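Local structure of carbonic anhydrase (Porphyridium purpureum, 1DDZ) at residues 32-37 with 472-477; 91-96 with 327-332; 323-328 with 336-341; 352-357 with 435-440; 380-385 with 464-469. The protein probably catalyses the reversible hydration of carbon dioxide to hydrogencarbonate and a proton, as a zinc-dependent beta-class carbonic anhydrase. One frame throughout, in Å; residues are numbered along the deposited sequence.

Interaction 1: residues 32-37 with 472-477; sequences AMPGKS and DGKLRD
A32 and R476 touch where the loop ahead of helix 38-53 meets strand 476-481 and the turn before it, that strand being the outermost, within this chain, of the second five-stranded sheet in this alpha/beta protein. R476 NH1 gives A32 O a short bond of 2.6 Å, with the acceptor almost exactly in the guanidinium plane. The first torsion sets CG anti to the carbonyl carbon (chi1 -61°), and the extended chain then runs past A32 O before its end reaches that oxygen. At its other end the guanidinium meets D472 through a longer salt bridge, NH2 to OD1 at 3.3 Å, while D472 OD2 accepts from K474 N in an Asx turn. A second link is pure backbone: D477 N donates to M33 O over 3.0 Å.

Apolar contacts fill in between. P34 CG rests 3.7 Å from K474 CD, which itself lies over one guanidinium face. Replacing R476 with leucine would probably leave A32 O without its donor and D472 without its charged mate.

At the far end D477 uses both carboxylate oxygens: OD1 accepts from G479 N, and OD2 takes a 2.6 Å hydrogen bond from water 2.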
# COMPACT_ATOMS: atom_id res chain seq x y z
N ALA A 32 -27.73 20.25 -0.07
CA ALA A 32 -27.34 20.38 1.34
C ALA A 32 -26.96 21.86 1.61
O ALA A 32 -26.37 22.52 0.76
CB ALA A 32 -26.16 19.45 1.62
N MET A 33 -27.31 22.38 2.78
CA MET A 33 -26.99 23.78 3.09
C MET A 33 -25.64 23.90 3.77
O MET A 33 -25.05 22.92 4.20
CB MET A 33 -28.02 24.37 4.06
CG MET A 33 -29.44 24.42 3.60
SD MET A 33 -30.12 26.12 3.16
CE MET A 33 -28.72 27.45 3.48
N PRO A 34 -25.06 25.10 3.72
CA PRO A 34 -23.77 25.35 4.38
C PRO A 34 -24.04 25.12 5.86
O PRO A 34 -25.18 25.25 6.31
CB PRO A 34 -23.52 26.81 4.06
CG PRO A 34 -24.06 26.91 2.66
CD PRO A 34 -25.36 26.15 2.73
N GLY A 35 -22.99 24.80 6.61
CA GLY A 35 -23.15 24.53 8.03
C GLY A 35 -22.81 25.63 9.01
O GLY A 35 -22.92 26.82 8.69
N LYS A 36 -22.32 25.22 10.19
CA LYS A 36 -21.99 26.14 11.29
C LYS A 36 -20.57 26.76 11.32
O LYS A 36 -20.41 27.97 11.54
CB LYS A 36 -22.25 25.42 12.61
CG LYS A 36 -23.63 24.80 12.72
CD LYS A 36 -24.72 25.85 12.90
CE LYS A 36 -26.11 25.23 12.82
NZ LYS A 36 -26.48 24.81 11.43
N SER A 37 -19.56 25.92 11.13
CA SER A 37 -18.17 26.35 11.16
C SER A 37 -17.89 27.67 10.43
O SER A 37 -18.63 28.09 9.52
CB SER A 37 -17.26 25.24 10.61
OG SER A 37 -15.90 25.64 10.52
N ASP A 472 -20.93 26.98 -8.37
CA ASP A 472 -21.14 28.04 -7.37
C ASP A 472 -20.07 28.13 -6.29
O ASP A 472 -20.07 29.06 -5.53
CB ASP A 472 -22.53 27.95 -6.71
CG ASP A 472 -22.76 26.62 -5.98
OD1 ASP A 472 -23.94 26.24 -5.82
OD2 ASP A 472 -21.80 25.94 -5.56
N GLY A 473 -19.20 27.13 -6.19
CA GLY A 473 -18.14 27.15 -5.20
C GLY A 473 -18.60 27.28 -3.76
O GLY A 473 -17.84 27.68 -2.89
N LYS A 474 -19.84 26.91 -3.50
CA LYS A 474 -20.39 27.01 -2.16
C LYS A 474 -20.21 25.68 -1.46
O LYS A 474 -20.60 24.64 -1.97
CB LYS A 474 -21.89 27.36 -2.25
CG LYS A 474 -22.56 27.57 -0.90
CD LYS A 474 -24.06 27.35 -0.99
CE LYS A 474 -24.74 28.36 -1.91
NZ LYS A 474 -24.61 29.75 -1.38
N LEU A 475 -19.60 25.70 -0.28
CA LEU A 475 -19.39 24.49 0.50
C LEU A 475 -20.70 24.10 1.21
O LEU A 475 -21.35 24.90 1.87
CB LEU A 475 -18.27 24.69 1.54
CG LEU A 475 -16.81 24.81 1.06
CD1 LEU A 475 -15.94 25.10 2.25
CD2 LEU A 475 -16.38 23.54 0.36
N ARG A 476 -21.04 22.83 1.10
CA ARG A 476 -22.25 22.28 1.70
C ARG A 476 -21.86 21.27 2.79
O ARG A 476 -20.98 20.41 2.60
CB ARG A 476 -23.10 21.65 0.60
CG ARG A 476 -23.51 22.70 -0.43
CD ARG A 476 -24.27 22.11 -1.57
NE ARG A 476 -24.56 23.12 -2.57
CZ ARG A 476 -25.54 24.01 -2.47
NH1 ARG A 476 -26.33 24.03 -1.40
NH2 ARG A 476 -25.78 24.86 -3.46
N ASP A 477 -22.50 21.42 3.94
CA ASP A 477 -22.19 20.59 5.10
C ASP A 477 -22.64 19.16 4.97
O ASP A 477 -23.77 18.90 4.60
CB ASP A 477 -22.83 21.23 6.34
CG ASP A 477 -22.29 20.69 7.65
OD1 ASP A 477 -21.44 19.77 7.64
OD2 ASP A 477 -22.71 21.21 8.70
O HOH W 1 -26.40 20.44 5.29
O HOH W 2 -22.12 22.03 11.13

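Interaction 2: residues 91-96 with 327-332; sequences EVFVHR and GCADSR. With ZN (zinc ion), chain D.
A329 O is gripped by two donors, one from each side of this contact. V94 N, on strand 92-97 of the first sheet, reaches it in the carbonyl plane on a lone pair at 3.1 Å. The second bond is local: S331 OG approaches from above that plane, at 2.8 Å from A329 O, and S331 OG also lies against V94 CB. Backbone and side chain thus share one buried oxygen without competing for the same direction.

The F93 ring supplies the rest. With CG anti to the backbone N (chi1 -161°), the ring is brought alongside the turn, and it is used in two ways. The A329 methyl sits over one face, offset toward the rim, as a CH-pi contact with CB 3.6 Å from F93 CZ. The edge is turned to D330, whose OD1 lies in the ring plane 3.1 Å from F93 CE1, the two side chains running alongside each other. With an alanine at F93, the A329 methyl would probably lose its cover and D330 OD1 the ring edge that borders it.

What this surface borders is the metal. Zinc is bound by D330 OD2 at 1.8 Å and by C328 SG at 2.3 Å, while D330 N donates to C328 SG and so ties the two ligands together. H384 and C387 complete the coordination. The outer strand of one carbonic anhydrase sheet is therefore a wall behind the Cys-Ala-Asp-Ser-Arg zinc loop of the other, part of a beta-class zinc site, here in the form where an aspartate is the fourth ligand.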
# COMPACT_ATOMS: atom_id res chain seq x y z
N GLU A 91 -6.87 23.03 -14.21
CA GLU A 91 -6.13 22.66 -15.40
C GLU A 91 -4.96 21.74 -15.05
O GLU A 91 -4.27 21.23 -15.93
CB GLU A 91 -5.69 23.88 -16.19
CG GLU A 91 -6.16 23.78 -17.63
CD GLU A 91 -6.86 25.03 -18.09
OE1 GLU A 91 -6.27 25.75 -18.91
OE2 GLU A 91 -8.00 25.29 -17.65
N VAL A 92 -4.78 21.49 -13.76
CA VAL A 92 -3.73 20.60 -13.30
C VAL A 92 -4.36 19.56 -12.37
O VAL A 92 -5.01 19.91 -11.42
CB VAL A 92 -2.66 21.35 -12.51
CG1 VAL A 92 -1.52 20.39 -12.13
CG2 VAL A 92 -2.12 22.50 -13.34
N PHE A 93 -4.16 18.28 -12.70
CA PHE A 93 -4.66 17.15 -11.89
C PHE A 93 -3.62 16.95 -10.78
O PHE A 93 -2.47 16.62 -11.06
CB PHE A 93 -4.73 15.92 -12.78
CG PHE A 93 -5.62 14.85 -12.26
CD1 PHE A 93 -6.98 15.07 -12.10
CD2 PHE A 93 -5.10 13.59 -11.95
CE1 PHE A 93 -7.80 14.05 -11.65
CE2 PHE A 93 -5.92 12.57 -11.50
CZ PHE A 93 -7.27 12.80 -11.36
N VAL A 94 -4.02 17.11 -9.53
CA VAL A 94 -3.09 17.06 -8.40
C VAL A 94 -3.16 15.89 -7.44
O VAL A 94 -4.24 15.47 -7.02
CB VAL A 94 -3.21 18.35 -7.55
CG1 VAL A 94 -2.20 18.35 -6.44
CG2 VAL A 94 -3.04 19.60 -8.40
N HIS A 95 -1.99 15.37 -7.09
CA HIS A 95 -1.87 14.30 -6.10
C HIS A 95 -0.89 14.89 -5.08
O HIS A 95 0.10 15.53 -5.46
CB HIS A 95 -1.28 13.03 -6.72
CG HIS A 95 -1.10 11.90 -5.74
ND1 HIS A 95 -2.05 11.56 -4.80
CD2 HIS A 95 -0.09 11.00 -5.60
CE1 HIS A 95 -1.64 10.49 -4.13
NE2 HIS A 95 -0.45 10.14 -4.60
N ARG A 96 -1.22 14.78 -3.80
CA ARG A 96 -0.34 15.28 -2.75
C ARG A 96 -0.22 14.28 -1.63
O ARG A 96 -1.22 13.70 -1.20
CB ARG A 96 -0.83 16.60 -2.18
CG ARG A 96 -0.77 17.71 -3.15
CD ARG A 96 -0.98 19.01 -2.48
NE ARG A 96 -0.96 20.09 -3.45
CZ ARG A 96 0.13 20.59 -4.03
NH1 ARG A 96 1.33 20.12 -3.73
NH2 ARG A 96 0.01 21.52 -4.97
N GLY A 327 -8.83 16.11 -0.22
CA GLY A 327 -9.69 16.35 -1.36
C GLY A 327 -9.43 15.44 -2.53
O GLY A 327 -8.61 14.52 -2.44
N CYS A 328 -10.14 15.68 -3.62
CA CYS A 328 -10.00 14.86 -4.81
C CYS A 328 -8.97 15.40 -5.78
O CYS A 328 -8.86 16.61 -5.96
CB CYS A 328 -11.35 14.75 -5.52
SG CYS A 328 -11.27 13.69 -7.01
N ALA A 329 -8.27 14.51 -6.46
CA ALA A 329 -7.24 14.91 -7.42
C ALA A 329 -7.78 15.80 -8.55
O ALA A 329 -7.00 16.46 -9.22
CB ALA A 329 -6.51 13.71 -7.95
N ASP A 330 -9.09 15.79 -8.77
CA ASP A 330 -9.73 16.63 -9.78
C ASP A 330 -9.43 18.12 -9.46
O ASP A 330 -9.16 18.93 -10.36
CB ASP A 330 -11.22 16.38 -9.86
CG ASP A 330 -11.54 15.00 -10.45
OD1 ASP A 330 -10.86 14.59 -11.43
OD2 ASP A 330 -12.43 14.32 -9.95
N SER A 331 -9.60 18.47 -8.18
CA SER A 331 -9.30 19.81 -7.68
C SER A 331 -9.56 21.05 -8.52
O SER A 331 -8.63 21.73 -8.94
CB SER A 331 -7.82 19.84 -7.19
OG SER A 331 -7.01 18.84 -7.83
N ARG A 332 -10.81 21.42 -8.75
CA ARG A 332 -10.99 22.62 -9.54
C ARG A 332 -10.81 23.91 -8.71
O ARG A 332 -10.93 25.02 -9.24
CB ARG A 332 -12.27 22.61 -10.37
CG ARG A 332 -12.21 23.61 -11.54
CD ARG A 332 -13.10 23.21 -12.68
NE ARG A 332 -12.52 22.13 -13.51
CZ ARG A 332 -11.78 22.33 -14.62
NH1 ARG A 332 -11.47 23.55 -15.05
NH2 ARG A 332 -11.46 21.30 -15.42
ZN ZN D . -13.14 14.22 -8.27

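Interaction 3: residues 323-328 with 336-341; sequences ILWIGC and NQIINL. With ZN (zinc ion), chain D.
W325 meets I338 and I339 through the six-membered ring of its indole. From CB the ring is sent toward the helix by a first torsion that puts CG anti to the backbone N (chi1 -173°). Around that ring, CE3 comes first, with I339 CD1 at 4.0 Å. Next is CZ3, which has I339 CG2 at 3.6 Å as the two side chains slide past each other in opposite directions. At the tip CH2 meets I338 CG2 at 3.5 Å, and CZ2, turning back toward the pyrrole, also faces that methyl; here the side chains cross at about a right angle. At the pyrrole nitrogen, a beta carbon on G327 would be crowded, 3.2 Å from W325 NE1, which glycine avoids.

Strand 323-328 and helix 335-338 are the first two elements of a beta-alpha-beta unit completed by strand 346-351, and the ring packs between the strand and the end of the helix. Two residues earlier on the strand, I323 reaches out tip to tip. Its CD1 touches I339 CD1 at 3.4 Å and L341 CD1 at 3.5 Å, both closer than usual for methyl groups. L341 is brought there by the end of the helix, a Schellman motif in which N340 has positive phi and L341 N returns to N336 O. The N336 side chain ties the same turn, ND2 donating to L341 O at 2.7 Å nearly in line with the carbonyl bond.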
# COMPACT_ATOMS: atom_id res chain seq x y z
N ILE A 323 -5.25 23.10 9.66
CA ILE A 323 -6.20 22.19 9.02
C ILE A 323 -5.60 21.25 8.01
O ILE A 323 -4.71 21.61 7.25
CB ILE A 323 -7.32 22.92 8.25
CG1 ILE A 323 -6.86 24.30 7.79
CG2 ILE A 323 -8.55 23.00 9.08
CD1 ILE A 323 -7.98 25.14 7.26
N LEU A 324 -6.11 20.03 8.01
CA LEU A 324 -5.71 19.03 7.07
C LEU A 324 -6.93 18.99 6.16
O LEU A 324 -8.07 18.87 6.65
CB LEU A 324 -5.57 17.66 7.73
CG LEU A 324 -4.79 16.50 7.06
CD1 LEU A 324 -5.46 15.21 7.40
CD2 LEU A 324 -4.60 16.62 5.57
N TRP A 325 -6.69 19.10 4.86
CA TRP A 325 -7.75 19.04 3.88
C TRP A 325 -7.49 17.81 3.03
O TRP A 325 -6.38 17.66 2.50
CB TRP A 325 -7.69 20.28 3.00
CG TRP A 325 -8.83 20.40 2.05
CD1 TRP A 325 -9.00 19.74 0.86
CD2 TRP A 325 -9.95 21.28 2.17
NE1 TRP A 325 -10.14 20.18 0.23
CE2 TRP A 325 -10.74 21.12 1.02
CE3 TRP A 325 -10.36 22.20 3.15
CZ2 TRP A 325 -11.92 21.86 0.80
CZ3 TRP A 325 -11.53 22.92 2.94
CH2 TRP A 325 -12.29 22.75 1.77
N ILE A 326 -8.45 16.89 2.96
CA ILE A 326 -8.35 15.69 2.13
C ILE A 326 -9.34 15.88 0.98
O ILE A 326 -10.56 15.84 1.19
CB ILE A 326 -8.70 14.44 2.92
CG1 ILE A 326 -7.75 14.34 4.12
CG2 ILE A 326 -8.65 13.21 2.00
CD1 ILE A 326 -8.21 13.42 5.24
N GLY A 327 -8.83 16.11 -0.22
CA GLY A 327 -9.69 16.35 -1.36
C GLY A 327 -9.43 15.44 -2.53
O GLY A 327 -8.61 14.52 -2.44
N CYS A 328 -10.14 15.68 -3.62
CA CYS A 328 -10.00 14.86 -4.81
C CYS A 328 -8.97 15.40 -5.78
O CYS A 328 -8.86 16.61 -5.96
CB CYS A 328 -11.35 14.75 -5.52
SG CYS A 328 -11.27 13.69 -7.01
N ASN A 336 -6.95 26.12 0.15
CA ASN A 336 -6.79 27.39 0.84
C ASN A 336 -7.72 28.44 0.26
O ASN A 336 -8.30 29.22 1.00
CB ASN A 336 -5.33 27.86 0.79
CG ASN A 336 -4.95 28.41 -0.57
OD1 ASN A 336 -4.69 27.66 -1.49
ND2 ASN A 336 -4.95 29.73 -0.71
N GLN A 337 -7.92 28.41 -1.06
CA GLN A 337 -8.78 29.39 -1.73
C GLN A 337 -10.26 29.26 -1.37
O GLN A 337 -10.89 30.23 -0.96
CB GLN A 337 -8.63 29.27 -3.25
CG GLN A 337 -7.54 30.13 -3.85
CD GLN A 337 -7.30 29.83 -5.32
OE1 GLN A 337 -6.19 29.50 -5.72
NE2 GLN A 337 -8.35 29.92 -6.13
N ILE A 338 -10.77 28.04 -1.48
CA ILE A 338 -12.18 27.80 -1.22
C ILE A 338 -12.62 28.22 0.18
O ILE A 338 -13.75 28.65 0.36
CB ILE A 338 -12.59 26.36 -1.61
CG1 ILE A 338 -14.11 26.29 -1.80
CG2 ILE A 338 -12.09 25.35 -0.59
CD1 ILE A 338 -14.55 25.31 -2.84
N ILE A 339 -11.71 28.16 1.15
CA ILE A 339 -12.04 28.57 2.50
C ILE A 339 -11.40 29.89 2.88
O ILE A 339 -11.25 30.20 4.06
CB ILE A 339 -11.74 27.49 3.56
CG1 ILE A 339 -10.27 27.06 3.51
CG2 ILE A 339 -12.71 26.34 3.39
CD1 ILE A 339 -9.92 25.96 4.54
N ASN A 340 -11.01 30.65 1.87
CA ASN A 340 -10.47 31.99 2.08
C ASN A 340 -9.25 32.10 3.00
O ASN A 340 -9.21 32.98 3.88
CB ASN A 340 -11.59 32.87 2.62
CG ASN A 340 -11.55 34.29 2.08
OD1 ASN A 340 -11.26 34.51 0.91
ND2 ASN A 340 -11.89 35.25 2.94
N LEU A 341 -8.24 31.26 2.79
CA LEU A 341 -7.03 31.27 3.61
C LEU A 341 -5.81 31.38 2.73
O LEU A 341 -5.78 30.87 1.62
CB LEU A 341 -6.87 29.97 4.42
CG LEU A 341 -7.81 29.62 5.57
CD1 LEU A 341 -7.27 28.38 6.26
CD2 LEU A 341 -7.90 30.77 6.55
ZN ZN D . -13.14 14.22 -8.27

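Interaction 4: residues 352-357 with 435-440; sequences IANQCI and EINVLE
N437 reaches from helix 426-447 into the loop of A353, N354 and Q355, and its amide carries most of this small, buried contact. CG stands anti to the backbone N (chi1 179°), which carries the amide straight off the helix into the loop. The close part is polar. As modelled, N437 OD1 stands 3.3 Å from A353 O, though the two ends of this amide are probably exchanged. Q355 sets out away from the helix, then folds back at chi2, and its amide comes up across that of N437, the two side chains crossing at about a right angle with their amide planes only 26° apart and so nearly coplanar.

The other part is looser. N354 ND2 comes no nearer than 4.1 Å to V438 CG2, and the backbones keep well apart, the CA atoms of N354 and V438 being 7.7 Å from each other. Three residues on from N437, E440 is partly exposed and makes a long, weak ion pair with R414 of the second subunit.

The loop side is held as well, Q355 N bonding to N351 OD1. Beyond it lies the metal: the nearest atom of the N354 side chain is about 5 Å from zinc, and N354 touches the ligand C328. The arrangement is consistent with a second shell around the beta-class zinc site, backed by the long helix of the domain.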
# COMPACT_ATOMS: atom_id res chain seq x y z
N ILE A 352 -7.74 10.12 -5.88
CA ILE A 352 -8.91 9.93 -6.70
C ILE A 352 -10.12 9.67 -5.86
O ILE A 352 -10.20 8.63 -5.17
CB ILE A 352 -8.75 8.73 -7.67
CG1 ILE A 352 -7.68 9.04 -8.70
CG2 ILE A 352 -10.05 8.49 -8.45
CD1 ILE A 352 -7.94 10.33 -9.44
N ALA A 353 -11.08 10.59 -5.95
CA ALA A 353 -12.36 10.49 -5.25
C ALA A 353 -12.26 10.68 -3.74
O ALA A 353 -13.00 10.07 -2.98
CB ALA A 353 -13.02 9.17 -5.57
N ASN A 354 -11.30 11.50 -3.31
CA ASN A 354 -11.08 11.82 -1.90
C ASN A 354 -11.31 10.69 -0.91
O ASN A 354 -12.02 10.87 0.09
CB ASN A 354 -11.87 13.08 -1.49
CG ASN A 354 -13.30 13.08 -2.03
OD1 ASN A 354 -13.53 13.52 -3.15
ND2 ASN A 354 -14.24 12.59 -1.24
N GLN A 355 -10.67 9.55 -1.20
CA GLN A 355 -10.78 8.33 -0.38
C GLN A 355 -9.95 8.38 0.89
O GLN A 355 -8.85 8.97 0.92
CB GLN A 355 -10.34 7.11 -1.18
CG GLN A 355 -11.17 6.76 -2.39
CD GLN A 355 -12.52 6.25 -2.01
OE1 GLN A 355 -13.41 7.02 -1.63
NE2 GLN A 355 -12.71 4.96 -2.16
N CYS A 356 -10.50 7.78 1.95
CA CYS A 356 -9.84 7.68 3.25
C CYS A 356 -9.94 6.22 3.65
O CYS A 356 -10.58 5.89 4.65
CB CYS A 356 -10.56 8.53 4.31
SG CYS A 356 -10.46 10.27 4.01
N ILE A 357 -9.34 5.35 2.84
CA ILE A 357 -9.35 3.92 3.06
C ILE A 357 -8.69 3.60 4.40
O ILE A 357 -7.68 4.21 4.77
CB ILE A 357 -8.67 3.24 1.87
CG1 ILE A 357 -9.50 3.53 0.61
CG2 ILE A 357 -8.50 1.77 2.12
CD1 ILE A 357 -8.76 3.30 -0.70
N GLU A 435 -21.97 12.46 -2.02
CA GLU A 435 -22.22 12.98 -0.69
C GLU A 435 -22.03 11.91 0.38
O GLU A 435 -21.44 12.16 1.44
CB GLU A 435 -23.66 13.52 -0.60
CG GLU A 435 -23.90 14.76 -1.41
CD GLU A 435 -25.39 15.12 -1.53
OE1 GLU A 435 -26.22 14.21 -1.49
OE2 GLU A 435 -25.72 16.32 -1.65
N ILE A 436 -22.61 10.75 0.13
CA ILE A 436 -22.51 9.63 1.04
C ILE A 436 -21.05 9.14 1.11
O ILE A 436 -20.59 8.67 2.17
CB ILE A 436 -23.46 8.53 0.61
CG1 ILE A 436 -24.91 9.05 0.68
CG2 ILE A 436 -23.29 7.30 1.46
CD1 ILE A 436 -25.94 8.05 0.13
N ASN A 437 -20.32 9.27 0.01
CA ASN A 437 -18.91 8.88 -0.02
C ASN A 437 -18.12 9.75 0.96
O ASN A 437 -17.35 9.25 1.77
CB ASN A 437 -18.33 8.97 -1.43
CG ASN A 437 -16.86 8.59 -1.48
OD1 ASN A 437 -16.02 9.42 -1.80
ND2 ASN A 437 -16.55 7.34 -1.16
N VAL A 438 -18.40 11.05 0.97
CA VAL A 438 -17.75 12.00 1.90
C VAL A 438 -18.07 11.60 3.35
O VAL A 438 -17.19 11.60 4.22
CB VAL A 438 -18.24 13.47 1.66
CG1 VAL A 438 -17.76 14.40 2.74
CG2 VAL A 438 -17.76 13.97 0.33
N LEU A 439 -19.34 11.28 3.61
CA LEU A 439 -19.81 10.88 4.94
C LEU A 439 -19.08 9.59 5.40
O LEU A 439 -18.55 9.50 6.51
CB LEU A 439 -21.32 10.67 4.86
CG LEU A 439 -22.21 10.74 6.10
CD1 LEU A 439 -22.27 9.41 6.77
CD2 LEU A 439 -21.71 11.82 7.03
N GLU A 440 -19.02 8.63 4.50
CA GLU A 440 -18.37 7.37 4.75
C GLU A 440 -16.87 7.61 5.00
O GLU A 440 -16.29 7.06 5.94
CB GLU A 440 -18.58 6.47 3.54
CG GLU A 440 -18.75 4.98 3.83
CD GLU A 440 -20.05 4.64 4.55
OE1 GLU A 440 -20.06 4.65 5.80
OE2 GLU A 440 -21.06 4.33 3.88

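Interaction 5: residues 380-385 with 464-469; sequences VVCGHY and QGVVYG. With ZN (zinc ion), chain D.
Two neighbouring parallel strands of the second sheet, 378-384 and 462-468, meet in register here, V380 beside Q464 and C382 beside V466, and the first carries the zinc ligand H384. Their axes approach to 4.7 Å, with their directions 21° apart. The backbone bonds alternate as parallel pairing requires. V381 N donates to Q464 O at 2.9 Å, V381 O accepts from V466 N, and G383 N reaches V466 O at 3.2 Å. Further along, Y385 N donates to Y468 O at 2.7 Å.

Side chains then divide by face. On the face of C382 and H384, C382 SG packs 3.4 Å from V466 CG1 and lies in the plane of the Y468 ring at its edge, 3.7 Å from CE2. H384 CB sits over the face of the same ring in a CH-pi contact, 3.9 Å from Y468 CE2. On the face of V467, that valine lays CG2 over one face of the Y385 ring while CG1 meets the phenol end, and Y385 OH is hydrogen-bonded to E435 OE2 on helix 426-447.

H384 carries its imidazole away from strand 462-468 with CG between its backbone N and carbonyl carbon (chi1 60°), and NE2 binds zinc at 2.0 Å, C328, D330 and C387 completing the coordination. The Y468 ring against CB and the bond of the adjoining Y385 N to the neighbouring strand probably help fix the backbone and CB from which the imidazole reaches the metal, while the bond from NE2 holds the ring itself.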
# COMPACT_ATOMS: atom_id res chain seq x y z
N VAL A 380 -10.69 18.18 7.30
CA VAL A 380 -11.82 18.33 6.38
C VAL A 380 -11.76 17.35 5.22
O VAL A 380 -10.73 17.26 4.57
CB VAL A 380 -11.85 19.78 5.79
CG1 VAL A 380 -13.00 19.93 4.78
CG2 VAL A 380 -12.00 20.80 6.91
N VAL A 381 -12.81 16.55 5.02
CA VAL A 381 -12.86 15.64 3.87
C VAL A 381 -13.78 16.36 2.88
O VAL A 381 -14.95 16.64 3.18
CB VAL A 381 -13.46 14.22 4.19
CG1 VAL A 381 -13.59 13.40 2.92
CG2 VAL A 381 -12.57 13.46 5.18
N CYS A 382 -13.23 16.71 1.71
CA CYS A 382 -13.99 17.43 0.71
C CYS A 382 -14.21 16.68 -0.58
O CYS A 382 -13.26 16.21 -1.21
CB CYS A 382 -13.31 18.76 0.40
SG CYS A 382 -14.24 19.81 -0.76
N GLY A 383 -15.49 16.49 -0.91
CA GLY A 383 -15.85 15.84 -2.16
C GLY A 383 -16.36 16.95 -3.07
O GLY A 383 -16.46 18.10 -2.64
N HIS A 384 -16.71 16.65 -4.32
CA HIS A 384 -17.21 17.69 -5.22
C HIS A 384 -18.22 17.09 -6.19
O HIS A 384 -18.07 15.95 -6.63
CB HIS A 384 -16.05 18.43 -5.97
CG HIS A 384 -15.20 17.55 -6.84
ND1 HIS A 384 -15.14 17.68 -8.20
CD2 HIS A 384 -14.40 16.50 -6.53
CE1 HIS A 384 -14.37 16.74 -8.70
NE2 HIS A 384 -13.90 16.00 -7.71
N TYR A 385 -19.27 17.86 -6.51
CA TYR A 385 -20.32 17.37 -7.41
C TYR A 385 -19.77 17.04 -8.78
O TYR A 385 -18.80 17.63 -9.21
CB TYR A 385 -21.46 18.36 -7.51
CG TYR A 385 -22.23 18.43 -6.22
CD1 TYR A 385 -22.47 19.65 -5.60
CD2 TYR A 385 -22.68 17.27 -5.59
CE1 TYR A 385 -23.15 19.71 -4.39
CE2 TYR A 385 -23.35 17.32 -4.38
CZ TYR A 385 -23.58 18.55 -3.79
OH TYR A 385 -24.22 18.61 -2.58
N GLN A 464 -14.65 17.43 9.86
CA GLN A 464 -15.71 18.05 9.07
C GLN A 464 -15.86 17.42 7.67
O GLN A 464 -14.86 17.07 7.02
CB GLN A 464 -15.42 19.55 8.96
CG GLN A 464 -16.25 20.34 7.97
CD GLN A 464 -17.65 20.67 8.48
OE1 GLN A 464 -18.65 20.13 7.99
NE2 GLN A 464 -17.73 21.57 9.43
N GLY A 465 -17.10 17.25 7.25
CA GLY A 465 -17.41 16.69 5.94
C GLY A 465 -17.99 17.85 5.14
O GLY A 465 -18.82 18.62 5.65
N VAL A 466 -17.61 17.96 3.87
CA VAL A 466 -18.02 19.10 3.06
C VAL A 466 -18.12 18.67 1.58
O VAL A 466 -17.55 17.65 1.20
CB VAL A 466 -16.93 20.23 3.30
CG1 VAL A 466 -16.05 20.47 2.10
CG2 VAL A 466 -17.54 21.50 3.85
N VAL A 467 -18.95 19.35 0.79
CA VAL A 467 -19.09 19.03 -0.64
C VAL A 467 -19.47 20.32 -1.37
O VAL A 467 -19.99 21.24 -0.75
CB VAL A 467 -20.18 17.96 -0.93
CG1 VAL A 467 -21.59 18.57 -0.80
CG2 VAL A 467 -20.02 17.39 -2.34
N TYR A 468 -19.18 20.43 -2.65
CA TYR A 468 -19.54 21.64 -3.37
C TYR A 468 -19.64 21.37 -4.85
O TYR A 468 -19.18 20.32 -5.32
CB TYR A 468 -18.53 22.75 -3.13
CG TYR A 468 -17.21 22.55 -3.84
CD1 TYR A 468 -16.96 23.14 -5.08
CD2 TYR A 468 -16.22 21.77 -3.28
CE1 TYR A 468 -15.74 22.96 -5.74
CE2 TYR A 468 -14.99 21.58 -3.93
CZ TYR A 468 -14.76 22.18 -5.15
OH TYR A 468 -13.55 22.01 -5.76
N GLY A 469 -20.29 22.29 -5.55
CA GLY A 469 -20.43 22.20 -6.99
C GLY A 469 -19.60 23.35 -7.51
O GLY A 469 -19.69 24.46 -6.97
ZN ZN D . -13.14 14.22 -8.27

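How the interactions relate
Interactions 2, 3 and 5 are all reached by one zinc ion: interactions 2 and 3 share G327 and C328, while interaction 5 contributes H384. Strands 323-328, 378-384, 462-468 and 476-481 lie side by side in one sheet, so interactions 3, 5 and 1 follow one another across it, centres of 3 and 5 about 10 Å apart and of 5 and 1 about 9 Å. Interaction 4 joins the loop beside the zinc ligands to helix 426-447, its centre 9 Å from that of interaction 5, and their segments alternate along the chain. Interaction 1 spans all the others in sequence, and interaction 2 alone brings in the first sheet. The two homologous halves of the chain thus meet directly beside a metal site.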